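Local coordinates for DNA helicase RecQ (Deinococcus radiodurans, PDB 4Q48), which probably couples ATP hydrolysis to the unwinding of duplex DNA by translocating in the 3'-5' direction, a task of the helicase core present here, at residues L58-R63 / V139-I144; G67-P72 / L115-V120; S205-P210 / H388-E393; A379-Q384 / E396-C401. All coordinates share one frame; numbering follows the deposited sequence.

From the N terminus, the first contact begins on helix 50-62: interaction 1 sets its end against strand 139-145. Within the loop so closed, interaction 2 closes a shorter one by pairing strands 66-70 and 117-120. The two contacts touch, since strand 66-70 lies between the other two strands in the first helicase domain's sheet. Interaction 3 starts in the linker after strand 202-204, which leads to the second helicase domain, and reaches the end of helix 382-389. Interaction 4 joins the start of that helix to the cysteine loop 396-401 round zinc. Interactions 3 and 4 cross along the chain, and D208 meets R383 in a salt bridge between them.

Interaction 1 of 4, residues L58-R63 / V139-I144; sequences LPSLLR and VALFAI
L141 packs on P59 and S60 where the helix that follows the P-loop lies against the parallel sheet of the first RecA-like helicase domain. Helix segment 58-62 and strand segment 139-144 run nearly antiparallel, at 164°, with their axes 7.8 Å apart at the closest. The helix end lies over A140 and L141. The CA-CB bond of L141 points toward the helix, but CB has no sound neighbour there. CG, between the backbone N and the carbonyl carbon (chi1 58°), starts the contact. CG itself lies 3.9 Å from S60 OG. Of its two methyls, CD1 also borders that hydroxyl. CD2 goes deepest. It comes within 3.6 Å of S60 OG and also packs against P59 CB at 4.0 Å. The S60 hydroxyl meets only carbon here. Its hydrogen bond goes back into its own helix, to Y56 O, so this buried polar group is satisfied. One residue earlier on the strand, A140 meets the place where the helix ends. R63 has left helical geometry there, though its backbone N still bonds to P59 O. On the strand's far side F142 packs against I68 and L167. The modelled approach of the R63 guanidinium to the A140 carbonyl is too close and is doubtful. The sounder contact between these two residues is lower down, where R63 CB lies 3.9 Å from A140 CB.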
loop_
_atom_site.group_PDB
_atom_site.type_symbol
_atom_site.label_atom_id
_atom_site.label_comp_id
_atom_site.label_asym_id
_atom_site.label_seq_id
_atom_site.Cartn_x
_atom_site.Cartn_y
_atom_site.Cartn_z
ATOM N N LEU A 58 1.182 -0.063 -23.031
ATOM C CA LEU A 58 1.711 -0.976 -24.028
ATOM C C LEU A 58 0.579 -1.838 -24.615
ATOM O O LEU A 58 0.455 -1.934 -25.835
ATOM C CB LEU A 58 2.833 -1.828 -23.422
ATOM C CG LEU A 58 3.634 -2.773 -24.303
ATOM C CD1 LEU A 58 3.901 -2.163 -25.655
ATOM C CD2 LEU A 58 4.943 -3.094 -23.611
ATOM N N PRO A 59 -0.255 -2.460 -23.753
ATOM C CA PRO A 59 -1.423 -3.123 -24.339
ATOM C C PRO A 59 -2.285 -2.180 -25.195
ATOM O O PRO A 59 -2.800 -2.628 -26.221
ATOM C CB PRO A 59 -2.201 -3.607 -23.110
ATOM C CG PRO A 59 -1.165 -3.767 -22.056
ATOM C CD PRO A 59 -0.187 -2.670 -22.292
ATOM N N SER A 60 -2.450 -0.918 -24.802
ATOM C CA SER A 60 -3.216 0.006 -25.635
ATOM C C SER A 60 -2.570 0.162 -27.026
ATOM O O SER A 60 -3.263 0.326 -28.040
ATOM C CB SER A 60 -3.384 1.359 -24.950
ATOM O OG SER A 60 -4.081 1.243 -23.702
ATOM N N LEU A 61 -1.253 0.055 -27.094
ATOM C CA LEU A 61 -0.590 0.130 -28.391
ATOM C C LEU A 61 -0.731 -1.179 -29.167
ATOM O O LEU A 61 -0.709 -1.201 -30.404
ATOM C CB LEU A 61 0.887 0.477 -28.240
ATOM C CG LEU A 61 1.184 1.881 -27.721
ATOM C CD1 LEU A 61 2.685 2.144 -27.777
ATOM C CD2 LEU A 61 0.376 2.955 -28.453
ATOM N N LEU A 62 -0.840 -2.280 -28.441
ATOM C CA LEU A 62 -0.896 -3.580 -29.094
ATOM C C LEU A 62 -2.277 -3.893 -29.673
ATOM O O LEU A 62 -2.382 -4.494 -30.739
ATOM C CB LEU A 62 -0.438 -4.674 -28.128
ATOM C CG LEU A 62 1.069 -4.555 -27.922
ATOM C CD1 LEU A 62 1.551 -5.259 -26.656
ATOM C CD2 LEU A 62 1.791 -5.087 -29.149
ATOM N N ARG A 63 -3.333 -3.529 -28.955
ATOM C CA ARG A 63 -4.685 -3.772 -29.438
ATOM C C ARG A 63 -5.225 -2.608 -30.281
ATOM O O ARG A 63 -4.926 -1.441 -30.014
ATOM C CB ARG A 63 -5.600 -4.078 -28.258
ATOM C CG ARG A 63 -4.964 -5.144 -27.371
ATOM C CD ARG A 63 -5.889 -5.709 -26.319
ATOM N NE ARG A 63 -7.022 -6.391 -26.926
ATOM C CZ ARG A 63 -8.278 -6.043 -26.714
ATOM N NH1 ARG A 63 -8.532 -5.026 -25.908
ATOM N NH2 ARG A 63 -9.263 -6.707 -27.296
ATOM N N VAL A 139 -12.413 1.257 -29.145
ATOM C CA VAL A 139 -11.784 1.180 -27.840
ATOM C C VAL A 139 -10.982 -0.107 -27.673
ATOM O O VAL A 139 -11.485 -1.216 -27.915
ATOM C CB VAL A 139 -12.839 1.276 -26.712
ATOM C CG1 VAL A 139 -12.184 1.119 -25.365
ATOM C CG2 VAL A 139 -13.600 2.582 -26.799
ATOM N N ALA A 140 -9.730 0.041 -27.244
ATOM C CA ALA A 140 -8.882 -1.122 -26.996
ATOM C C ALA A 140 -9.082 -1.697 -25.585
ATOM O O ALA A 140 -9.030 -2.909 -25.418
ATOM C CB ALA A 140 -7.423 -0.773 -27.223
ATOM N N LEU A 141 -9.309 -0.847 -24.581
ATOM C CA LEU A 141 -9.532 -1.334 -23.217
ATOM C C LEU A 141 -9.912 -0.224 -22.259
ATOM O O LEU A 141 -9.936 0.946 -22.616
ATOM C CB LEU A 141 -8.279 -2.037 -22.686
ATOM C CG LEU A 141 -7.008 -1.167 -22.678
ATOM C CD1 LEU A 141 -6.753 -0.542 -21.276
ATOM C CD2 LEU A 141 -5.795 -1.937 -23.188
ATOM N N PHE A 142 -10.216 -0.622 -21.032
ATOM C CA PHE A 142 -10.304 0.291 -19.898
ATOM C C PHE A 142 -9.205 -0.009 -18.886
ATOM O O PHE A 142 -9.095 -1.149 -18.416
ATOM C CB PHE A 142 -11.655 0.168 -19.218
ATOM C CG PHE A 142 -12.790 0.685 -20.024
ATOM C CD1 PHE A 142 -12.974 2.047 -20.183
ATOM C CD2 PHE A 142 -13.668 -0.189 -20.654
ATOM C CE1 PHE A 142 -14.049 2.543 -20.930
ATOM C CE2 PHE A 142 -14.720 0.285 -21.404
ATOM C CZ PHE A 142 -14.914 1.663 -21.543
ATOM N N ALA A 143 -8.396 0.998 -18.546
ATOM C CA ALA A 143 -7.457 0.884 -17.415
ATOM C C ALA A 143 -7.932 1.754 -16.292
ATOM O O ALA A 143 -7.999 2.983 -16.441
ATOM C CB ALA A 143 -6.077 1.286 -17.814
ATOM N N ILE A 144 -8.269 1.130 -15.167
ATOM C CA ILE A 144 -8.623 1.880 -13.962
ATOM C C ILE A 144 -7.380 2.029 -13.067
ATOM O O ILE A 144 -6.957 1.081 -12.397
ATOM C CB ILE A 144 -9.783 1.211 -13.202
ATOM C CG1 ILE A 144 -11.064 1.260 -14.037
ATOM C CG2 ILE A 144 -10.082 1.937 -11.927
ATOM C CD1 ILE A 144 -11.417 -0.051 -14.732
#

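Interaction 2 of 4, residues G67-P72 / L115-V120; sequences GIVVSP and LDLLYV
V69 lies beside the ring of Y119, both side chains pointing the same way from neighbouring strands. V69 CG1 touches Y119 CE2 at 3.6 Å. Its other methyl, CG2, stands over one ring face, offset toward the rim, and reaches L117 CD2 at 4.2 Å. With an alanine here both methyls go, and the Y119 ring would probably lose this cover and be freer to tilt. The other face of the sheet carries I68, L118 and V120. There I68 CD1 packs on L118 CB, and I68 CG2 meets V120 CG1 at 3.8 Å. Strands 67-70 and 117-120 pair in parallel within the RecA-like sheet of the DEAD/DEAH domain. G67 N bonds to D116 O, and L118 N to G67 O at 2.8 Å. Next come V69 N to L118 O and V120 N to V69 O. Strand 139-145 flanks 66-70 on its other edge. The Y119 hydroxyl hydrogen-bonds to Y56 OH and Q57 NE2 on the helix that follows the P-loop. At the polar end, D116 OD2 forms a salt bridge with R90 NE.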
loop_
_atom_site.group_PDB
_atom_site.type_symbol
_atom_site.label_atom_id
_atom_site.label_comp_id
_atom_site.label_asym_id
_atom_site.label_seq_id
_atom_site.Cartn_x
_atom_site.Cartn_y
_atom_site.Cartn_z
ATOM N N GLY A 67 -6.832 3.087 -25.738
ATOM C CA GLY A 67 -6.908 2.768 -24.327
ATOM C C GLY A 67 -7.615 3.867 -23.553
ATOM O O GLY A 67 -7.282 5.031 -23.662
ATOM N N ILE A 68 -8.584 3.494 -22.734
ATOM C CA ILE A 68 -9.327 4.475 -21.961
ATOM C C ILE A 68 -8.837 4.377 -20.526
ATOM O O ILE A 68 -9.137 3.412 -19.841
ATOM C CB ILE A 68 -10.851 4.213 -22.026
ATOM C CG1 ILE A 68 -11.328 4.158 -23.474
ATOM C CG2 ILE A 68 -11.610 5.277 -21.286
ATOM C CD1 ILE A 68 -10.995 5.405 -24.258
ATOM N N VAL A 69 -8.087 5.373 -20.073
ATOM C CA VAL A 69 -7.461 5.321 -18.745
ATOM C C VAL A 69 -8.258 6.175 -17.772
ATOM O O VAL A 69 -8.422 7.374 -17.968
ATOM C CB VAL A 69 -5.979 5.803 -18.771
ATOM C CG1 VAL A 69 -5.302 5.542 -17.460
ATOM C CG2 VAL A 69 -5.212 5.121 -19.880
ATOM N N VAL A 70 -8.787 5.546 -16.736
ATOM C CA VAL A 70 -9.503 6.284 -15.727
ATOM C C VAL A 70 -8.582 6.704 -14.584
ATOM O O VAL A 70 -7.889 5.868 -14.005
ATOM C CB VAL A 70 -10.638 5.456 -15.177
ATOM C CG1 VAL A 70 -11.649 6.356 -14.498
ATOM C CG2 VAL A 70 -11.277 4.678 -16.298
ATOM N N SER A 71 -8.567 7.998 -14.274
ATOM C CA SER A 71 -7.746 8.531 -13.185
ATOM C C SER A 71 -8.302 9.856 -12.639
ATOM O O SER A 71 -8.776 10.722 -13.400
ATOM C CB SER A 71 -6.287 8.724 -13.630
ATOM O OG SER A 71 -5.579 9.570 -12.732
ATOM N N PRO A 72 -8.237 10.020 -11.312
ATOM C CA PRO A 72 -8.625 11.261 -10.642
ATOM C C PRO A 72 -7.585 12.377 -10.757
ATOM O O PRO A 72 -7.947 13.552 -10.641
ATOM C CB PRO A 72 -8.804 10.829 -9.190
ATOM C CG PRO A 72 -8.137 9.475 -9.065
ATOM C CD PRO A 72 -7.626 9.055 -10.386
ATOM N N LEU A 115 -6.429 8.526 -31.360
ATOM C CA LEU A 115 -5.694 8.496 -30.093
ATOM C C LEU A 115 -5.239 7.073 -29.790
ATOM O O LEU A 115 -5.836 6.081 -30.256
ATOM C CB LEU A 115 -6.554 9.027 -28.949
ATOM C CG LEU A 115 -7.291 10.318 -29.315
ATOM C CD1 LEU A 115 -8.152 10.839 -28.162
ATOM C CD2 LEU A 115 -6.328 11.360 -29.800
ATOM N N ASP A 116 -4.136 6.972 -29.072
ATOM C CA ASP A 116 -3.716 5.690 -28.562
ATOM C C ASP A 116 -4.186 5.565 -27.128
ATOM O O ASP A 116 -4.507 4.480 -26.641
ATOM C CB ASP A 116 -2.211 5.560 -28.650
ATOM C CG ASP A 116 -1.733 5.526 -30.056
ATOM O OD1 ASP A 116 -2.054 4.527 -30.751
ATOM O OD2 ASP A 116 -1.021 6.480 -30.447
ATOM N N LEU A 117 -4.195 6.703 -26.453
ATOM C CA LEU A 117 -4.607 6.771 -25.068
ATOM C C LEU A 117 -5.526 7.943 -24.860
ATOM O O LEU A 117 -5.340 9.005 -25.450
ATOM C CB LEU A 117 -3.403 6.893 -24.133
ATOM C CG LEU A 117 -2.458 5.711 -24.168
ATOM C CD1 LEU A 117 -1.150 6.112 -23.551
ATOM C CD2 LEU A 117 -3.084 4.536 -23.462
ATOM N N LEU A 118 -6.555 7.728 -24.064
ATOM C CA LEU A 118 -7.397 8.809 -23.625
ATOM C C LEU A 118 -7.466 8.810 -22.103
ATOM O O LEU A 118 -7.959 7.866 -21.471
ATOM C CB LEU A 118 -8.788 8.694 -24.217
ATOM C CG LEU A 118 -9.646 9.849 -23.706
ATOM C CD1 LEU A 118 -9.157 11.152 -24.295
ATOM C CD2 LEU A 118 -11.095 9.636 -24.032
ATOM N N TYR A 119 -6.933 9.865 -21.507
ATOM C CA TYR A 119 -7.020 10.046 -20.066
ATOM C C TYR A 119 -8.310 10.801 -19.729
ATOM O O TYR A 119 -8.570 11.886 -20.257
ATOM C CB TYR A 119 -5.761 10.772 -19.561
ATOM C CG TYR A 119 -4.529 9.883 -19.528
ATOM C CD1 TYR A 119 -3.672 9.779 -20.618
ATOM C CD2 TYR A 119 -4.256 9.113 -18.419
ATOM C CE1 TYR A 119 -2.557 8.949 -20.573
ATOM C CE2 TYR A 119 -3.160 8.300 -18.366
ATOM C CZ TYR A 119 -2.313 8.212 -19.431
ATOM O OH TYR A 119 -1.229 7.363 -19.310
ATOM N N VAL A 120 -9.123 10.231 -18.853
ATOM C CA VAL A 120 -10.423 10.812 -18.596
ATOM C C VAL A 120 -10.775 10.759 -17.115
ATOM O O VAL A 120 -10.710 9.717 -16.480
ATOM C CB VAL A 120 -11.515 10.081 -19.442
ATOM C CG1 VAL A 120 -11.357 8.570 -19.331
ATOM C CG2 VAL A 120 -12.927 10.520 -19.062
#

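Interaction 3 of 4, residues S205-P210 / H388-E393; sequences SSFDRP and HYFGEE
The backbones come nearest at S206 and E392, whose CA atoms lie 6.8 Å apart, as loop 205-210 passes the end of helix 382-389. The side chain of E392 bridges the gap. Its CG is anti to the backbone N (chi1 173°) and the chain stays extended beyond it, which carries the carboxylate straight to the loop. Both oxygens are used, each through its syn lone pair. OE1 accepts from F207 N at 2.7 Å, nearly straight at 167°. OE2 accepts from S206 OG, also at 2.7 Å. The same S206 OG accepts a bond from D208 N at 3.1 Å, an ST turn, so its donation to E392 fixes the hydroxyl within the turn. A glutamine in place of E392 would probably cost the loop a charged acceptor and weaken the grip on F207 N or S206 OG. The loop is the linker between the two RecA-like domains, joining the last strand of the first sheet to strand 212-218 of the second. The helix belongs to the zinc-binding region. It ends in a Schellman motif, with G391 at positive phi and E392 N bonded to L387 O. Just before G391, F390 packs against F207. F390 CB stands 3.8 Å from the F207 ring centroid, over the face, in a CH-pi contact. The two rings are near parallel, at 16°, but slid apart so that they barely overlap. E392 OE1 lies at the F207 ring edge. Y321 touches both residues, its hydroxyl bonded to F207 O and its ring meeting that of F390.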
loop_
_atom_site.group_PDB
_atom_site.type_symbol
_atom_site.label_atom_id
_atom_site.label_comp_id
_atom_site.label_asym_id
_atom_site.label_seq_id
_atom_site.Cartn_x
_atom_site.Cartn_y
_atom_site.Cartn_z
ATOM N N SER A 205 3.738 -7.224 -8.445
ATOM C CA SER A 205 5.151 -7.032 -8.751
ATOM C C SER A 205 5.825 -6.669 -7.436
ATOM O O SER A 205 5.166 -6.149 -6.529
ATOM C CB SER A 205 5.360 -5.956 -9.817
ATOM O OG SER A 205 6.656 -5.369 -9.738
ATOM N N SER A 206 7.135 -6.871 -7.330
ATOM C CA SER A 206 7.741 -6.683 -6.025
ATOM C C SER A 206 7.747 -5.232 -5.565
ATOM O O SER A 206 8.027 -4.312 -6.336
ATOM C CB SER A 206 9.157 -7.216 -6.024
ATOM O OG SER A 206 9.657 -7.221 -4.715
ATOM N N PHE A 207 7.399 -5.059 -4.291
ATOM C CA PHE A 207 7.491 -3.785 -3.580
ATOM C C PHE A 207 8.850 -3.670 -2.879
ATOM O O PHE A 207 9.240 -2.612 -2.388
ATOM C CB PHE A 207 6.365 -3.667 -2.571
ATOM C CG PHE A 207 5.033 -3.403 -3.190
ATOM C CD1 PHE A 207 4.303 -4.447 -3.771
ATOM C CD2 PHE A 207 4.490 -2.114 -3.196
ATOM C CE1 PHE A 207 3.055 -4.211 -4.344
ATOM C CE2 PHE A 207 3.236 -1.878 -3.777
ATOM C CZ PHE A 207 2.522 -2.931 -4.346
ATOM N N ASP A 208 9.567 -4.781 -2.839
ATOM C CA ASP A 208 10.770 -4.818 -2.076
ATOM C C ASP A 208 11.783 -3.798 -2.600
ATOM O O ASP A 208 11.830 -3.471 -3.787
ATOM C CB ASP A 208 11.383 -6.214 -2.077
ATOM C CG ASP A 208 12.492 -6.350 -1.052
ATOM O OD1 ASP A 208 12.567 -5.482 -0.147
ATOM O OD2 ASP A 208 13.276 -7.316 -1.158
ATOM N N ARG A 209 12.531 -3.236 -1.663
ATOM C CA ARG A 209 13.638 -2.376 -1.983
ATOM C C ARG A 209 14.844 -2.899 -1.208
ATOM O O ARG A 209 15.218 -2.360 -0.190
ATOM C CB ARG A 209 13.310 -0.921 -1.640
ATOM C CG ARG A 209 12.041 -0.388 -2.325
ATOM C CD ARG A 209 12.301 0.078 -3.760
ATOM N NE ARG A 209 13.511 0.883 -3.945
ATOM C CZ ARG A 209 13.597 2.181 -3.658
ATOM N NH1 ARG A 209 12.544 2.851 -3.199
ATOM N NH2 ARG A 209 14.731 2.825 -3.859
ATOM N N PRO A 210 15.442 -3.985 -1.688
ATOM C CA PRO A 210 16.501 -4.721 -0.984
ATOM C C PRO A 210 17.658 -3.865 -0.418
ATOM O O PRO A 210 18.281 -4.237 0.593
ATOM C CB PRO A 210 17.025 -5.663 -2.068
ATOM C CG PRO A 210 15.834 -5.864 -2.966
ATOM C CD PRO A 210 15.167 -4.544 -3.024
ATOM N N HIS A 388 4.039 -8.001 3.226
ATOM C CA HIS A 388 2.789 -8.750 3.339
ATOM C C HIS A 388 1.567 -7.817 3.302
ATOM O O HIS A 388 0.523 -8.145 2.737
ATOM C CB HIS A 388 2.787 -9.576 4.629
ATOM C CG HIS A 388 1.450 -10.172 4.964
ATOM N ND1 HIS A 388 1.001 -11.359 4.413
ATOM C CD2 HIS A 388 0.451 -9.726 5.761
ATOM C CE1 HIS A 388 -0.210 -11.621 4.868
ATOM N NE2 HIS A 388 -0.567 -10.647 5.687
ATOM N N TYR A 389 1.710 -6.640 3.889
ATOM C CA TYR A 389 0.645 -5.647 3.878
ATOM C C TYR A 389 0.260 -5.272 2.437
ATOM O O TYR A 389 -0.889 -4.958 2.151
ATOM C CB TYR A 389 1.102 -4.417 4.635
ATOM C CG TYR A 389 0.059 -3.374 4.915
ATOM C CD1 TYR A 389 -0.832 -3.517 5.982
ATOM C CD2 TYR A 389 -0.051 -2.238 4.113
ATOM C CE1 TYR A 389 -1.803 -2.545 6.253
ATOM C CE2 TYR A 389 -1.020 -1.252 4.380
ATOM C CZ TYR A 389 -1.882 -1.410 5.457
ATOM O OH TYR A 389 -2.832 -0.443 5.729
ATOM N N PHE A 390 1.222 -5.328 1.523
ATOM C CA PHE A 390 0.949 -4.976 0.138
ATOM C C PHE A 390 0.672 -6.231 -0.693
ATOM O O PHE A 390 0.599 -6.165 -1.917
ATOM C CB PHE A 390 2.128 -4.181 -0.471
ATOM C CG PHE A 390 2.385 -2.880 0.210
ATOM C CD1 PHE A 390 1.584 -1.773 -0.042
ATOM C CD2 PHE A 390 3.395 -2.771 1.151
ATOM C CE1 PHE A 390 1.797 -0.566 0.624
ATOM C CE2 PHE A 390 3.623 -1.566 1.823
ATOM C CZ PHE A 390 2.821 -0.462 1.558
ATOM N N GLY A 391 0.485 -7.366 -0.033
ATOM C CA GLY A 391 0.144 -8.578 -0.743
ATOM C C GLY A 391 1.315 -9.356 -1.305
ATOM O O GLY A 391 1.123 -10.336 -2.020
ATOM N N GLU A 392 2.533 -8.930 -1.000
ATOM C CA GLU A 392 3.714 -9.678 -1.418
ATOM C C GLU A 392 4.188 -10.570 -0.273
ATOM O O GLU A 392 4.271 -10.117 0.866
ATOM C CB GLU A 392 4.834 -8.735 -1.851
ATOM C CG GLU A 392 6.159 -9.421 -2.143
ATOM C CD GLU A 392 7.153 -8.490 -2.829
ATOM O OE1 GLU A 392 6.829 -7.297 -2.990
ATOM O OE2 GLU A 392 8.264 -8.939 -3.183
ATOM N N GLU A 393 4.468 -11.844 -0.565
ATOM C CA GLU A 393 4.970 -12.776 0.445
ATOM C C GLU A 393 6.443 -13.080 0.179
ATOM O O GLU A 393 6.779 -13.676 -0.834
ATOM C CB GLU A 393 4.154 -14.063 0.464
ATOM C CG GLU A 393 2.661 -13.861 0.817
ATOM C CD GLU A 393 2.413 -13.181 2.188
ATOM O OE1 GLU A 393 3.106 -13.507 3.191
ATOM O OE2 GLU A 393 1.517 -12.296 2.253
#

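Interaction 4 of 4, residues A379-Q384 / E396-C401; sequences ATCRRQ and EPCGNC. With ZN (zinc ion), chain C.
C381 SG is held by three groups: the zinc ion at 2.4 Å, the backbone N of C398 at 3.4 Å, and Q384 N. The last bond caps the start of helix 382-389, with C381 as its N-cap. This is the four-cysteine zinc site of the RecQ zinc-binding domain. C398 SG and C401 SG bind the same ion at 2.4 and 2.3 Å, and C404 completes the set. Each of these three sulfurs also takes a second-shell donor. C398 SG accepts from N400 N at 3.1 Å and from R383 NE at 3.3 Å. C401 SG takes a weak bond from R382 N. These donors are likely to ease the negative charge of the thiolates. R383 reaches C398 with its CG anti to the backbone N (chi1 -159°) and a bend at chi3. C398 SG then lies at the edge of the guanidinium, in its plane, and R383 CD packs on C398 CB at 3.6 Å. The same arginine pairs with D208 in the interdomain linker through NH1 and bonds to I212 O through NH2. Its NH2 also donates to N400 O at 3.2 Å, from 50° above the carbonyl plane.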
loop_
_atom_site.group_PDB
_atom_site.type_symbol
_atom_site.label_atom_id
_atom_site.label_comp_id
_atom_site.label_asym_id
_atom_site.label_seq_id
_atom_site.Cartn_x
_atom_site.Cartn_y
_atom_site.Cartn_z
ATOM N N ALA A 379 8.381 -9.697 15.602
ATOM C CA ALA A 379 9.254 -10.559 16.384
ATOM C C ALA A 379 10.106 -11.340 15.398
ATOM O O ALA A 379 11.146 -11.874 15.721
ATOM C CB ALA A 379 8.447 -11.456 17.256
ATOM N N THR A 380 9.670 -11.321 14.157
ATOM C CA THR A 380 10.415 -11.891 13.053
ATOM C C THR A 380 10.578 -10.804 12.012
ATOM O O THR A 380 9.887 -9.798 12.070
ATOM C CB THR A 380 9.675 -13.124 12.462
ATOM O OG1 THR A 380 8.303 -12.773 12.145
ATOM C CG2 THR A 380 9.651 -14.258 13.479
ATOM N N CYS A 381 11.489 -11.021 11.073
ATOM C CA CYS A 381 11.821 -10.093 9.971
ATOM C C CYS A 381 10.808 -8.989 9.677
ATOM O O CYS A 381 9.648 -9.290 9.371
ATOM C CB CYS A 381 12.037 -10.916 8.712
ATOM S SG CYS A 381 12.528 -10.001 7.233
ATOM N N ARG A 382 11.221 -7.725 9.802
ATOM C CA ARG A 382 10.314 -6.600 9.532
ATOM C C ARG A 382 9.868 -6.562 8.086
ATOM O O ARG A 382 8.734 -6.204 7.809
ATOM C CB ARG A 382 10.957 -5.249 9.796
ATOM C CG ARG A 382 11.729 -5.119 11.028
ATOM C CD ARG A 382 11.810 -3.675 11.336
ATOM N NE ARG A 382 10.694 -3.402 12.204
ATOM C CZ ARG A 382 10.766 -3.537 13.514
ATOM N NH1 ARG A 382 11.918 -3.894 14.075
ATOM N NH2 ARG A 382 9.700 -3.294 14.253
ATOM N N ARG A 383 10.792 -6.875 7.176
ATOM C CA ARG A 383 10.548 -6.731 5.748
ATOM C C ARG A 383 9.394 -7.644 5.340
ATOM O O ARG A 383 8.449 -7.189 4.709
ATOM C CB ARG A 383 11.811 -7.053 4.934
ATOM C CG ARG A 383 11.830 -6.455 3.525
ATOM C CD ARG A 383 13.074 -6.814 2.755
ATOM N NE ARG A 383 14.268 -6.232 3.342
ATOM C CZ ARG A 383 14.790 -5.067 2.968
ATOM N NH1 ARG A 383 14.207 -4.380 1.996
ATOM N NH2 ARG A 383 15.899 -4.596 3.551
ATOM N N GLN A 384 9.436 -8.902 5.782
ATOM C CA GLN A 384 8.348 -9.839 5.537
ATOM C C GLN A 384 7.001 -9.255 5.956
ATOM O O GLN A 384 6.031 -9.332 5.189
ATOM C CB GLN A 384 8.576 -11.166 6.255
ATOM C CG GLN A 384 9.518 -12.110 5.530
ATOM C CD GLN A 384 9.831 -13.380 6.319
ATOM O OE1 GLN A 384 9.809 -13.399 7.556
ATOM N NE2 GLN A 384 10.150 -14.445 5.599
ATOM N N GLU A 396 11.578 -16.134 2.591
ATOM C CA GLU A 396 12.641 -16.265 3.569
ATOM C C GLU A 396 12.959 -14.892 4.202
ATOM O O GLU A 396 12.768 -13.849 3.562
ATOM C CB GLU A 396 13.876 -16.873 2.893
ATOM C CG GLU A 396 13.609 -18.234 2.230
ATOM C CD GLU A 396 13.285 -19.361 3.219
ATOM O OE1 GLU A 396 14.179 -19.754 4.009
ATOM O OE2 GLU A 396 12.126 -19.843 3.213
ATOM N N PRO A 397 13.380 -14.885 5.484
ATOM C CA PRO A 397 13.855 -13.676 6.171
ATOM C C PRO A 397 14.889 -12.925 5.340
ATOM O O PRO A 397 15.674 -13.564 4.641
ATOM C CB PRO A 397 14.458 -14.220 7.456
ATOM C CG PRO A 397 13.685 -15.466 7.724
ATOM C CD PRO A 397 13.248 -16.023 6.410
ATOM N N CYS A 398 14.874 -11.599 5.395
ATOM C CA CYS A 398 15.672 -10.826 4.452
ATOM C C CYS A 398 17.159 -10.710 4.822
ATOM O O CYS A 398 18.011 -10.750 3.940
ATOM C CB CYS A 398 15.086 -9.426 4.286
ATOM S SG CYS A 398 15.382 -8.339 5.695
ATOM N N GLY A 399 17.483 -10.595 6.108
ATOM C CA GLY A 399 18.876 -10.448 6.484
ATOM C C GLY A 399 19.373 -9.019 6.346
ATOM O O GLY A 399 20.573 -8.752 6.418
ATOM N N ASN A 400 18.453 -8.091 6.114
ATOM C CA ASN A 400 18.821 -6.691 6.045
ATOM C C ASN A 400 17.794 -5.839 6.782
ATOM O O ASN A 400 17.423 -4.759 6.328
ATOM C CB ASN A 400 18.941 -6.228 4.603
ATOM C CG ASN A 400 19.808 -4.993 4.464
ATOM O OD1 ASN A 400 20.829 -4.866 5.152
ATOM N ND2 ASN A 400 19.396 -4.055 3.593
ATOM N N CYS A 401 17.357 -6.310 7.943
ATOM C CA CYS A 401 16.528 -5.479 8.803
ATOM C C CYS A 401 17.002 -5.661 10.243
ATOM O O CYS A 401 17.729 -6.622 10.543
ATOM C CB CYS A 401 15.043 -5.825 8.646
ATOM S SG CYS A 401 14.571 -7.357 9.390
HETATM ZN ZN ZN C . 14.614 -9.061 7.833
#